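Side-chain contacts in GH127 beta-L-arabinofuranoside (Geobacillus stearothermophilus, PDB 4QK0), which probably hydrolyses terminal beta-L-arabinofuranosidic bonds as a glycoside hydrolase of family GH127: residues 345-350 with 354-359; 427-432 with 436-441; 444-449 with 455-460; 459-462 with 468-471. All coordinates share one frame; numbering follows the deposited sequence.

Contact 1 of 4, residues 345-350 with 354-359; sequences RRMLEL and GKYADV
M347, a selenomethionine in this crystal, sets its CB over the centre of one face of the Y356 ring and curls its tip down to the phenolic end, a worked example of how a flexible selenoether chain moulds itself to an aromatic surface. That CB sits 3.7 Å from the centroid and 10° off the normal, so the first carbon makes a CH-pi contact with the full face. CG then stands beside the backbone N, anti to the carbonyl carbon (chi1 -67°), and the chain bends again at the next two torsions. SE is thereby lifted higher, 5.3 Å from the centroid of Y356 but still above its face, a distant Met-aromatic contact. The last bend brings the methyl back down: CE of M347 lies 3.7 Å from CZ and 3.5 Å from OH of Y356, a nonpolar touch at the phenolic end. That hydroxyl has its hydrogen bond elsewhere, with E351 in the turn between the helices. L348 adds the second apolar patch, sliding past Y356 in the opposite direction with CD2 3.7 Å from CB of the tyrosine, while its CD1 reaches CB of A357 at 4.2 Å. No hydrogen bond crosses between the segments. The axes of segments 345-350 and 354-359 run antiparallel at 170° and come within 8.9 Å; they belong to helices 334-350 and 354-365, an alpha-alpha hairpin of the kind that builds the (alpha/alpha)6 barrel expected of the GH127 catalytic domain. Helix 286-302 closes the M347 side, where W296 meets the Y356 ring edge-to-face, and Y513 of strand 513-517 covers L348 and A357.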
loop_
_atom_site.group_PDB
_atom_site.type_symbol
_atom_site.label_atom_id
_atom_site.label_comp_id
_atom_site.label_asym_id
_atom_site.label_seq_id
_atom_site.Cartn_x
_atom_site.Cartn_y
_atom_site.Cartn_z
ATOM N N ARG A 345 -10.962 -22.192 20.283
ATOM C CA ARG A 345 -11.294 -22.966 21.438
ATOM C C ARG A 345 -12.814 -23.035 21.656
ATOM O O ARG A 345 -13.299 -24.065 22.007
ATOM C CB ARG A 345 -10.589 -22.415 22.665
ATOM C CG ARG A 345 -10.525 -23.410 23.816
ATOM C CD ARG A 345 -9.983 -22.689 25.019
ATOM N NE ARG A 345 -10.169 -23.407 26.260
ATOM C CZ ARG A 345 -9.847 -22.911 27.449
ATOM N NH1 ARG A 345 -9.309 -21.695 27.560
ATOM N NH2 ARG A 345 -10.056 -23.632 28.534
ATOM N N ARG A 346 -13.536 -21.930 21.492
ATOM C CA ARG A 346 -14.975 -21.948 21.592
ATOM C C ARG A 346 -15.614 -22.688 20.436
ATOM O O ARG A 346 -16.689 -23.294 20.601
ATOM C CB ARG A 346 -15.552 -20.543 21.648
ATOM C CG ARG A 346 -15.172 -19.791 22.905
ATOM C CD ARG A 346 -15.692 -20.475 24.154
ATOM N NE ARG A 346 -15.692 -19.611 25.325
ATOM C CZ ARG A 346 -16.139 -19.967 26.530
ATOM N NH1 ARG A 346 -16.632 -21.178 26.720
ATOM N NH2 ARG A 346 -16.071 -19.114 27.570
HETATM N N MSE A 347 -15.013 -22.603 19.245
HETATM C CA MSE A 347 -15.595 -23.333 18.100
HETATM C C MSE A 347 -15.513 -24.803 18.420
HETATM O O MSE A 347 -16.409 -25.548 18.100
HETATM C CB MSE A 347 -14.924 -23.086 16.770
HETATM C CG MSE A 347 -15.087 -21.663 16.226
HETATM SE SE MSE A 347 -16.940 -21.175 15.880
HETATM C CE MSE A 347 -17.333 -22.306 14.322
ATOM N N LEU A 348 -14.426 -25.242 19.005
ATOM C CA LEU A 348 -14.277 -26.634 19.375
ATOM C C LEU A 348 -15.351 -27.097 20.368
ATOM O O LEU A 348 -15.759 -28.222 20.327
ATOM C CB LEU A 348 -12.915 -26.882 19.994
ATOM C CG LEU A 348 -11.820 -26.978 18.938
ATOM C CD1 LEU A 348 -10.450 -26.976 19.601
ATOM C CD2 LEU A 348 -12.020 -28.211 18.074
ATOM N N GLU A 349 -15.784 -26.217 21.260
ATOM C CA GLU A 349 -16.852 -26.548 22.210
ATOM C C GLU A 349 -18.198 -26.577 21.516
ATOM O O GLU A 349 -19.115 -27.231 21.951
ATOM C CB GLU A 349 -16.832 -25.569 23.381
ATOM C CG GLU A 349 -15.568 -25.779 24.239
ATOM C CD GLU A 349 -15.292 -24.658 25.257
ATOM O OE1 GLU A 349 -16.150 -23.744 25.389
ATOM O OE2 GLU A 349 -14.208 -24.677 25.897
ATOM N N LEU A 350 -18.293 -25.921 20.378
ATOM C CA LEU A 350 -19.521 -25.913 19.617
ATOM C C LEU A 350 -19.668 -27.102 18.675
ATOM O O LEU A 350 -20.770 -27.554 18.386
ATOM C CB LEU A 350 -19.530 -24.639 18.813
ATOM C CG LEU A 350 -20.742 -24.228 18.017
ATOM C CD1 LEU A 350 -21.954 -24.110 18.934
ATOM C CD2 LEU A 350 -20.440 -22.888 17.348
ATOM N N GLY A 354 -11.611 -31.147 13.742
ATOM C CA GLY A 354 -10.184 -30.960 13.631
ATOM C C GLY A 354 -9.777 -29.677 12.887
ATOM O O GLY A 354 -8.751 -29.104 13.208
ATOM N N LYS A 355 -10.589 -29.188 11.957
ATOM C CA LYS A 355 -10.222 -27.958 11.228
ATOM C C LYS A 355 -10.095 -26.756 12.140
ATOM O O LYS A 355 -9.320 -25.875 11.867
ATOM C CB LYS A 355 -11.167 -27.684 10.075
ATOM C CG LYS A 355 -12.493 -27.034 10.482
ATOM C CD LYS A 355 -13.609 -27.188 9.399
ATOM C CE LYS A 355 -14.991 -26.862 9.948
ATOM N NZ LYS A 355 -15.861 -26.111 9.048
ATOM N N TYR A 356 -10.790 -26.757 13.271
ATOM C CA TYR A 356 -10.693 -25.688 14.246
ATOM C C TYR A 356 -9.361 -25.754 14.951
ATOM O O TYR A 356 -8.688 -24.727 15.199
ATOM C CB TYR A 356 -11.835 -25.724 15.294
ATOM C CG TYR A 356 -13.246 -25.676 14.681
ATOM C CD1 TYR A 356 -13.537 -24.826 13.628
ATOM C CD2 TYR A 356 -14.283 -26.440 15.175
ATOM C CE1 TYR A 356 -14.798 -24.768 13.073
ATOM C CE2 TYR A 356 -15.555 -26.395 14.613
ATOM C CZ TYR A 356 -15.799 -25.582 13.556
ATOM O OH TYR A 356 -17.049 -25.499 13.011
ATOM N N ALA A 357 -8.982 -26.961 15.332
ATOM C CA ALA A 357 -7.752 -27.113 16.059
ATOM C C ALA A 357 -6.563 -26.929 15.115
ATOM O O ALA A 357 -5.495 -26.561 15.557
ATOM C CB ALA A 357 -7.704 -28.466 16.779
ATOM N N ASP A 358 -6.757 -27.216 13.843
ATOM C CA ASP A 358 -5.745 -27.028 12.809
ATOM C C ASP A 358 -5.388 -25.560 12.720
ATOM O O ASP A 358 -4.200 -25.222 12.768
ATOM C CB ASP A 358 -6.203 -27.542 11.453
ATOM C CG ASP A 358 -6.213 -29.072 11.377
ATOM O OD1 ASP A 358 -5.571 -29.793 12.232
ATOM O OD2 ASP A 358 -6.836 -29.565 10.410
ATOM N N VAL A 359 -6.389 -24.710 12.741
ATOM C CA VAL A 359 -6.183 -23.267 12.780
ATOM C C VAL A 359 -5.555 -22.800 14.073
ATOM O O VAL A 359 -4.628 -21.946 14.072
ATOM C CB VAL A 359 -7.473 -22.524 12.490
ATOM C CG1 VAL A 359 -7.331 -21.039 12.667
ATOM C CG2 VAL A 359 -7.851 -22.770 11.047
#

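Contact 2 of 4, residues 427-432 with 436-441; sequences YIYLQT and LFVHLY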
loop_
_atom_site.group_PDB
_atom_site.type_symbol
_atom_site.label_atom_id
_atom_site.label_comp_id
_atom_site.label_asym_id
_atom_site.label_seq_id
_atom_site.Cartn_x
_atom_site.Cartn_y
_atom_site.Cartn_z
ATOM N N TYR A 427 -5.063 -25.435 26.438
ATOM C CA TYR A 427 -5.518 -25.686 25.072
ATOM C C TYR A 427 -5.178 -27.085 24.562
ATOM O O TYR A 427 -5.576 -27.458 23.466
ATOM C CB TYR A 427 -4.932 -24.616 24.084
ATOM C CG TYR A 427 -5.384 -23.221 24.406
ATOM C CD1 TYR A 427 -4.826 -22.517 25.483
ATOM C CD2 TYR A 427 -6.408 -22.618 23.705
ATOM C CE1 TYR A 427 -5.263 -21.239 25.828
ATOM C CE2 TYR A 427 -6.851 -21.345 24.042
ATOM C CZ TYR A 427 -6.261 -20.665 25.097
ATOM O OH TYR A 427 -6.676 -19.409 25.430
ATOM N N ILE A 428 -4.383 -27.833 25.289
ATOM C CA ILE A 428 -3.911 -29.123 24.773
ATOM C C ILE A 428 -5.048 -30.154 24.733
ATOM O O ILE A 428 -5.159 -30.904 23.764
ATOM C CB ILE A 428 -2.756 -29.645 25.633
ATOM C CG1 ILE A 428 -1.587 -28.654 25.601
ATOM C CG2 ILE A 428 -2.260 -30.992 25.136
ATOM C CD1 ILE A 428 -0.507 -28.950 26.601
ATOM N N TYR A 429 -5.815 -30.217 25.819
ATOM C CA TYR A 429 -6.821 -31.301 26.040
ATOM C C TYR A 429 -8.184 -30.716 26.272
ATOM O O TYR A 429 -8.302 -29.582 26.714
ATOM C CB TYR A 429 -6.457 -32.176 27.270
ATOM C CG TYR A 429 -5.063 -32.812 27.239
ATOM C CD1 TYR A 429 -4.802 -33.967 26.514
ATOM C CD2 TYR A 429 -4.028 -32.260 27.962
ATOM C CE1 TYR A 429 -3.534 -34.523 26.486
ATOM C CE2 TYR A 429 -2.765 -32.823 27.948
ATOM C CZ TYR A 429 -2.522 -33.944 27.208
ATOM O OH TYR A 429 -1.230 -34.489 27.210
ATOM N N LEU A 430 -9.214 -31.463 25.936
ATOM C CA LEU A 430 -10.578 -31.124 26.367
ATOM C C LEU A 430 -11.275 -32.393 26.908
ATOM O O LEU A 430 -11.445 -33.382 26.182
ATOM C CB LEU A 430 -11.387 -30.542 25.223
ATOM C CG LEU A 430 -12.834 -30.226 25.576
ATOM C CD1 LEU A 430 -12.960 -29.038 26.528
ATOM C CD2 LEU A 430 -13.637 -29.970 24.303
ATOM N N GLN A 431 -11.692 -32.325 28.171
ATOM C CA GLN A 431 -12.458 -33.385 28.814
ATOM C C GLN A 431 -13.922 -33.108 28.595
ATOM O O GLN A 431 -14.437 -32.084 28.983
ATOM C CB GLN A 431 -12.199 -33.464 30.324
ATOM C CG GLN A 431 -12.980 -34.572 31.031
ATOM C CD GLN A 431 -12.511 -35.912 30.570
ATOM O OE1 GLN A 431 -11.395 -36.316 30.897
ATOM N NE2 GLN A 431 -13.321 -36.590 29.743
ATOM N N THR A 432 -14.581 -34.039 27.944
ATOM C CA THR A 432 -16.011 -34.040 27.780
ATOM C C THR A 432 -16.576 -35.320 28.444
ATOM O O THR A 432 -15.797 -36.173 28.892
ATOM C CB THR A 432 -16.216 -33.933 26.274
ATOM O OG1 THR A 432 -16.555 -32.587 25.987
ATOM C CG2 THR A 432 -17.229 -34.827 25.738
ATOM N N LEU A 436 -12.172 -37.977 26.152
ATOM C CA LEU A 436 -11.013 -37.096 26.374
ATOM C C LEU A 436 -10.359 -36.800 24.991
ATOM O O LEU A 436 -9.966 -37.726 24.260
ATOM C CB LEU A 436 -10.029 -37.733 27.331
ATOM C CG LEU A 436 -8.913 -36.894 27.980
ATOM C CD1 LEU A 436 -7.615 -37.081 27.272
ATOM C CD2 LEU A 436 -9.218 -35.416 28.101
ATOM N N PHE A 437 -10.355 -35.521 24.611
ATOM C CA PHE A 437 -9.826 -35.046 23.297
ATOM C C PHE A 437 -8.416 -34.502 23.456
ATOM O O PHE A 437 -8.161 -33.777 24.410
ATOM C CB PHE A 437 -10.704 -33.957 22.686
ATOM C CG PHE A 437 -12.047 -34.448 22.251
ATOM C CD1 PHE A 437 -12.197 -35.068 21.050
ATOM C CD2 PHE A 437 -13.131 -34.354 23.095
ATOM C CE1 PHE A 437 -13.418 -35.559 20.665
ATOM C CE2 PHE A 437 -14.377 -34.823 22.725
ATOM C CZ PHE A 437 -14.520 -35.445 21.506
ATOM N N VAL A 438 -7.512 -34.935 22.569
ATOM C CA VAL A 438 -6.168 -34.371 22.449
ATOM C C VAL A 438 -6.157 -33.442 21.216
ATOM O O VAL A 438 -6.299 -33.908 20.076
ATOM C CB VAL A 438 -5.118 -35.469 22.295
ATOM C CG1 VAL A 438 -3.718 -34.884 22.364
ATOM C CG2 VAL A 438 -5.271 -36.467 23.434
ATOM N N HIS A 439 -6.054 -32.135 21.462
ATOM C CA HIS A 439 -6.016 -31.149 20.377
ATOM C C HIS A 439 -4.592 -30.882 19.882
ATOM O O HIS A 439 -4.348 -30.863 18.676
ATOM C CB HIS A 439 -6.533 -29.810 20.828
ATOM C CG HIS A 439 -7.941 -29.825 21.262
ATOM N ND1 HIS A 439 -8.905 -30.582 20.633
ATOM C CD2 HIS A 439 -8.557 -29.178 22.272
ATOM C CE1 HIS A 439 -10.055 -30.398 21.241
ATOM N NE2 HIS A 439 -9.874 -29.536 22.229
ATOM N N LEU A 440 -3.664 -30.693 20.823
ATOM C CA LEU A 440 -2.263 -30.333 20.501
ATOM C C LEU A 440 -1.292 -31.413 20.962
ATOM O O LEU A 440 -1.543 -32.152 21.958
ATOM C CB LEU A 440 -1.906 -29.037 21.193
ATOM C CG LEU A 440 -2.832 -27.819 20.921
ATOM C CD1 LEU A 440 -2.419 -26.596 21.693
ATOM C CD2 LEU A 440 -2.860 -27.477 19.467
ATOM N N TYR A 441 -0.240 -31.570 20.175
ATOM C CA TYR A 441 0.758 -32.566 20.431
ATOM C C TYR A 441 1.978 -31.870 21.076
ATOM O O TYR A 441 2.773 -31.224 20.443
ATOM C CB TYR A 441 1.076 -33.348 19.169
ATOM C CG TYR A 441 -0.131 -34.152 18.774
ATOM C CD1 TYR A 441 -0.562 -35.202 19.557
ATOM C CD2 TYR A 441 -0.891 -33.821 17.668
ATOM C CE1 TYR A 441 -1.711 -35.917 19.234
ATOM C CE2 TYR A 441 -2.051 -34.525 17.346
ATOM C CZ TYR A 441 -2.433 -35.599 18.137
ATOM O OH TYR A 441 -3.578 -36.285 17.854
#
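With CG beside its backbone N (chi1 -56°), Y429 swings its ring alongside V438, the two side chains pointing the same way, and CG2 of V438 meets the ring edge at CD1, 4.0 Å away. A similar first torsion in H439 (chi1 -62°) sends the imidazole towards the partner chain: its NE2 touches CB of L430 at 3.5 Å, and the O of Y427 lies in the ring plane at its edge. H439 ND1 is bonded to the hydroxyl of Y513. The backbone is an antiparallel beta hairpin, in which L430 and F437 form a hydrogen-bonded pair, F437 N reaching L430 O at 2.9 Å. Beyond the strands, I428 O accepts H439 N at 2.8 Å and, weakly, L440 N at 3.3 Å, one carbonyl taking two N-H groups. Q431 bends at chi2 across L436, with OE1 3.7 Å from CD2; OE1 is also hydrogen-bonded to OG1 of T448 on strand 444-450, and NE2 bonds in plane to T432 O at 2.7 Å. Shortened to an alanine, Q431 would probably leave T432 O without this donor, the T448 hydroxyl without OE1, and a gap beside L436. Strand 436-438 pairs in parallel with strand 479-486; the Y429, V438, Q431 and L436 face packs on strands 444-450 and 453-461, while H439 and Y427 reach helix 334-350.

Contact 3 of 4, residues 444-449 with 455-460; sequences SDIQTE and VKIMQE
S444 O receives Q459 N at 2.7 Å in an almost straight bond (177° at the hydrogen), and the CA-H of M458 closes on the same oxygen from 3.5 Å. This double grip opens an antiparallel beta hairpin, strands 444-450 and 453-461, within the seven-stranded sheet of the GH127 middle domain, consistent with the beta-sandwich architecture of the family. S444, I446 and T448 form hydrogen-bonded pairs with Q459, I457 and V455 respectively, and these side chains share the face turned to the protein interior. There I446 and I457 lie side by side, pointing the same way, with CG2 of I446 3.8 Å from CB of I457. The other face carries D445, Q447, K456 and M458 and is more polar. K456 kinks at chi2 (-93°), which lays its chain across D445: CE rests 3.7 Å from CB of the aspartate, but NZ stays 4.4 Å from OD2, too far for a salt bridge though the charges probably still attract. D445 OD1 is instead held by N17 of the neighbouring strand 15-18. From the other flank Q447, bent at chi2 (64°), crosses K456 at about a right angle, NE2 lying 3.8 Å from CG, while its OE1 bonds to S454. If K456 were an alanine, D445 would probably lose the CE packing against its CB and the positive charge of this lysine, and the Q447 amide would lose the chain it lies across. On the buried face, T448 bonds through OG1 to Q431 and turns CG2 to within 3.6 Å of V455 O.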
loop_
_atom_site.group_PDB
_atom_site.type_symbol
_atom_site.label_atom_id
_atom_site.label_comp_id
_atom_site.label_asym_id
_atom_site.label_seq_id
_atom_site.Cartn_x
_atom_site.Cartn_y
_atom_site.Cartn_z
ATOM N N SER A 444 3.555 -33.451 27.696
ATOM C CA SER A 444 2.717 -33.037 28.823
ATOM C C SER A 444 2.031 -34.217 29.500
ATOM O O SER A 444 2.034 -35.337 28.987
ATOM C CB SER A 444 1.618 -32.131 28.331
ATOM O OG SER A 444 0.832 -32.803 27.350
ATOM N N ASP A 445 1.443 -33.946 30.655
ATOM C CA ASP A 445 0.515 -34.884 31.234
ATOM C C ASP A 445 -0.690 -34.235 31.860
ATOM O O ASP A 445 -0.721 -33.032 32.175
ATOM C CB ASP A 445 1.189 -35.883 32.162
ATOM C CG ASP A 445 1.985 -35.230 33.231
ATOM O OD1 ASP A 445 1.373 -34.470 33.998
ATOM O OD2 ASP A 445 3.197 -35.482 33.293
ATOM N N ILE A 446 -1.741 -35.040 31.916
ATOM C CA ILE A 446 -3.013 -34.587 32.422
ATOM C C ILE A 446 -3.586 -35.638 33.341
ATOM O O ILE A 446 -3.489 -36.837 33.095
ATOM C CB ILE A 446 -4.008 -34.245 31.317
ATOM C CG1 ILE A 446 -5.340 -33.844 31.932
ATOM C CG2 ILE A 446 -4.168 -35.405 30.338
ATOM C CD1 ILE A 446 -6.321 -33.273 30.948
ATOM N N GLN A 447 -4.140 -35.138 34.428
ATOM C CA GLN A 447 -4.798 -35.932 35.444
ATOM C C GLN A 447 -6.254 -35.511 35.374
ATOM O O GLN A 447 -6.574 -34.378 35.647
ATOM C CB GLN A 447 -4.201 -35.582 36.819
ATOM C CG GLN A 447 -4.956 -36.178 37.995
ATOM C CD GLN A 447 -4.904 -37.686 37.967
ATOM O OE1 GLN A 447 -5.938 -38.343 37.826
ATOM N NE2 GLN A 447 -3.686 -38.246 38.052
ATOM N N THR A 448 -7.144 -36.403 35.004
ATOM C CA THR A 448 -8.515 -35.992 34.729
ATOM C C THR A 448 -9.466 -37.070 35.235
ATOM O O THR A 448 -9.034 -38.080 35.769
ATOM C CB THR A 448 -8.665 -35.704 33.215
ATOM O OG1 THR A 448 -9.983 -35.225 32.886
ATOM C CG2 THR A 448 -8.361 -36.919 32.386
ATOM N N GLU A 449 -10.758 -36.861 35.031
ATOM C CA GLU A 449 -11.776 -37.814 35.446
ATOM C C GLU A 449 -12.653 -38.161 34.265
ATOM O O GLU A 449 -13.186 -37.276 33.575
ATOM C CB GLU A 449 -12.622 -37.219 36.560
ATOM C CG GLU A 449 -11.824 -36.954 37.826
ATOM C CD GLU A 449 -12.252 -37.830 38.987
ATOM O OE1 GLU A 449 -13.479 -38.081 39.144
ATOM O OE2 GLU A 449 -11.358 -38.266 39.745
ATOM N N VAL A 455 -7.976 -40.746 35.738
ATOM C CA VAL A 455 -7.145 -41.211 34.614
ATOM C C VAL A 455 -5.978 -40.278 34.362
ATOM O O VAL A 455 -6.152 -39.065 34.265
ATOM C CB VAL A 455 -7.938 -41.314 33.296
ATOM C CG1 VAL A 455 -7.070 -41.893 32.191
ATOM C CG2 VAL A 455 -9.167 -42.165 33.492
ATOM N N LYS A 456 -4.805 -40.871 34.242
ATOM C CA LYS A 456 -3.599 -40.156 33.994
ATOM C C LYS A 456 -3.171 -40.423 32.536
ATOM O O LYS A 456 -3.057 -41.567 32.083
ATOM C CB LYS A 456 -2.535 -40.602 34.983
ATOM C CG LYS A 456 -1.499 -39.551 35.293
ATOM C CD LYS A 456 -0.305 -39.690 34.372
ATOM C CE LYS A 456 0.753 -38.614 34.618
ATOM N NZ LYS A 456 1.832 -39.041 35.558
ATOM N N ILE A 457 -2.915 -39.341 31.811
ATOM C CA ILE A 457 -2.430 -39.430 30.428
ATOM C C ILE A 457 -1.147 -38.639 30.227
ATOM O O ILE A 457 -1.039 -37.517 30.682
ATOM C CB ILE A 457 -3.527 -39.001 29.475
ATOM C CG1 ILE A 457 -4.556 -40.108 29.469
ATOM C CG2 ILE A 457 -2.969 -38.815 28.061
ATOM C CD1 ILE A 457 -5.863 -39.735 28.878
HETATM N N MSE A 458 -0.158 -39.278 29.628
HETATM C CA MSE A 458 1.159 -38.698 29.407
HETATM C C MSE A 458 1.373 -38.646 27.913
HETATM O O MSE A 458 1.099 -39.639 27.220
HETATM C CB MSE A 458 2.185 -39.654 29.983
HETATM C CG MSE A 458 3.214 -39.043 30.911
HETATM SE SE MSE A 458 4.054 -40.406 32.007
HETATM C CE MSE A 458 2.463 -41.366 32.686
ATOM N N GLN A 459 1.858 -37.502 27.410
ATOM C CA GLN A 459 2.341 -37.369 26.007
ATOM C C GLN A 459 3.834 -37.180 25.991
ATOM O O GLN A 459 4.316 -36.243 26.621
ATOM C CB GLN A 459 1.821 -36.102 25.372
ATOM C CG GLN A 459 0.565 -36.205 24.607
ATOM C CD GLN A 459 0.320 -35.001 23.733
ATOM O OE1 GLN A 459 0.964 -34.828 22.696
ATOM N NE2 GLN A 459 -0.603 -34.177 24.140
ATOM N N GLU A 460 4.553 -37.993 25.230
ATOM C CA GLU A 460 5.987 -37.772 24.991
ATOM C C GLU A 460 6.175 -37.595 23.491
ATOM O O GLU A 460 5.731 -38.424 22.711
ATOM C CB GLU A 460 6.841 -38.951 25.471
ATOM C CG GLU A 460 6.647 -39.266 26.959
ATOM C CD GLU A 460 7.449 -40.486 27.439
ATOM O OE1 GLU A 460 7.124 -41.645 27.072
ATOM O OE2 GLU A 460 8.408 -40.273 28.203
#

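Contact 4 of 4, residues 459-462 with 468-471; sequences QETN and TVRL
E460 and R470 face each other as a hydrogen-bonded pair, E460 N meeting R470 O at 2.8 Å and R470 N meeting E460 O at 2.9 Å. Their side chains run side by side, pointing the same way. OE1 of E460 packs 3.4 Å from CD of R470 and approaches the guanidinium at its edge, yet NH1 of R470 remains 3.8 Å from OE1 of E460, a long, weak ion pair; the two planar groups are turned 49° apart. R470 arrives there through a bend at chi3 (-96°). On the opposite face, T461 points OG1 at T468 O, 2.7 Å away, from above the carbonyl plane, and V469 CG2 lies against the same hydroxyl. This is the second hairpin of the middle-domain sheet, strand 453-461 turning back into strand 468-475. Near the turn a water bridges N462 N and T468 O, donating to the carbonyl at 2.7 Å. The T461 hydroxyl also accepts Y463 N, and D466 holds T468 N, both in the turn itself. Farther out, strand 524-529 lines the other edge of 468-475: L528 packs on V469, V526 on L471, and E525 makes a weak, long ion pair with NE of R470.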
loop_
_atom_site.group_PDB
_atom_site.type_symbol
_atom_site.label_atom_id
_atom_site.label_comp_id
_atom_site.label_asym_id
_atom_site.label_seq_id
_atom_site.Cartn_x
_atom_site.Cartn_y
_atom_site.Cartn_z
ATOM N N GLN A 459 1.858 -37.502 27.410
ATOM C CA GLN A 459 2.341 -37.369 26.007
ATOM C C GLN A 459 3.834 -37.180 25.991
ATOM O O GLN A 459 4.316 -36.243 26.621
ATOM C CB GLN A 459 1.821 -36.102 25.372
ATOM C CG GLN A 459 0.565 -36.205 24.607
ATOM C CD GLN A 459 0.320 -35.001 23.733
ATOM O OE1 GLN A 459 0.964 -34.828 22.696
ATOM N NE2 GLN A 459 -0.603 -34.177 24.140
ATOM N N GLU A 460 4.553 -37.993 25.230
ATOM C CA GLU A 460 5.987 -37.772 24.991
ATOM C C GLU A 460 6.175 -37.595 23.491
ATOM O O GLU A 460 5.731 -38.424 22.711
ATOM C CB GLU A 460 6.841 -38.951 25.471
ATOM C CG GLU A 460 6.647 -39.266 26.959
ATOM C CD GLU A 460 7.449 -40.486 27.439
ATOM O OE1 GLU A 460 7.124 -41.645 27.072
ATOM O OE2 GLU A 460 8.408 -40.273 28.203
ATOM N N THR A 461 6.825 -36.522 23.099
ATOM C CA THR A 461 6.952 -36.201 21.669
ATOM C C THR A 461 7.931 -35.054 21.501
ATOM O O THR A 461 8.032 -34.209 22.404
ATOM C CB THR A 461 5.600 -35.776 21.052
ATOM O OG1 THR A 461 5.750 -35.600 19.634
ATOM C CG2 THR A 461 5.064 -34.540 21.709
ATOM N N ASN A 462 8.653 -35.055 20.386
ATOM C CA ASN A 462 9.503 -33.896 20.005
ATOM C C ASN A 462 8.800 -32.953 19.017
ATOM O O ASN A 462 9.438 -32.095 18.432
ATOM C CB ASN A 462 10.832 -34.333 19.379
ATOM C CG ASN A 462 11.670 -35.207 20.305
ATOM O OD1 ASN A 462 12.257 -36.193 19.855
ATOM N ND2 ASN A 462 11.701 -34.877 21.598
ATOM N N THR A 468 6.273 -38.136 15.703
ATOM C CA THR A 468 6.044 -39.321 16.534
ATOM C C THR A 468 5.601 -38.883 17.930
ATOM O O THR A 468 6.248 -38.055 18.604
ATOM C CB THR A 468 7.292 -40.207 16.604
ATOM O OG1 THR A 468 7.526 -40.791 15.298
ATOM C CG2 THR A 468 7.089 -41.343 17.603
ATOM N N VAL A 469 4.440 -39.399 18.327
ATOM C CA VAL A 469 3.867 -39.115 19.637
ATOM C C VAL A 469 3.556 -40.404 20.388
ATOM O O VAL A 469 2.925 -41.332 19.850
ATOM C CB VAL A 469 2.548 -38.323 19.533
ATOM C CG1 VAL A 469 2.056 -37.958 20.907
ATOM C CG2 VAL A 469 2.728 -37.057 18.692
ATOM N N ARG A 470 4.000 -40.454 21.635
ATOM C CA ARG A 470 3.744 -41.603 22.508
ATOM C C ARG A 470 2.822 -41.176 23.653
ATOM O O ARG A 470 3.157 -40.299 24.431
ATOM C CB ARG A 470 5.082 -42.094 23.036
ATOM C CG ARG A 470 4.945 -43.416 23.726
ATOM C CD ARG A 470 6.180 -43.788 24.606
ATOM N NE ARG A 470 7.045 -44.643 23.811
ATOM C CZ ARG A 470 8.325 -44.903 24.077
ATOM N NH1 ARG A 470 8.944 -44.393 25.144
ATOM N NH2 ARG A 470 8.991 -45.695 23.249
ATOM N N LEU A 471 1.629 -41.754 23.683
ATOM C CA LEU A 471 0.636 -41.508 24.739
ATOM C C LEU A 471 0.525 -42.726 25.641
ATOM O O LEU A 471 0.245 -43.825 25.177
ATOM C CB LEU A 471 -0.754 -41.302 24.158
ATOM C CG LEU A 471 -0.991 -40.083 23.322
ATOM C CD1 LEU A 471 -2.325 -40.197 22.624
ATOM C CD2 LEU A 471 -1.027 -38.872 24.206
HETATM O O HOH W 1 3.988 -41.558 27.086
HETATM O O HOH W 2 8.837 -37.254 18.739
#

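How the contacts relate
Contacts 1, 2 and 3 are buried, though one face of contact 3 is more exposed; contact 4 is partly buried, with E460 and R470 at the surface. Contacts 1 and 2 touch: L348 meets H439, and R345 lies against the Y427 ring in a cation-pi contact, joining the helical catalytic domain to the hairpin of strands 429-431 and 436-438. Contacts 3 and 4 share strand 453-461 of one sheet. The chemistry shifts from apolar and selenium-aromatic contacts without a crossing hydrogen bond in contact 1, through backbone bonding with apolar and imidazole packing in contact 2, to waters and exposed charges in contact 4. Q459 NE2, bonded to Y429 OH and L440 O, ties contacts 3 and 4 to contact 2.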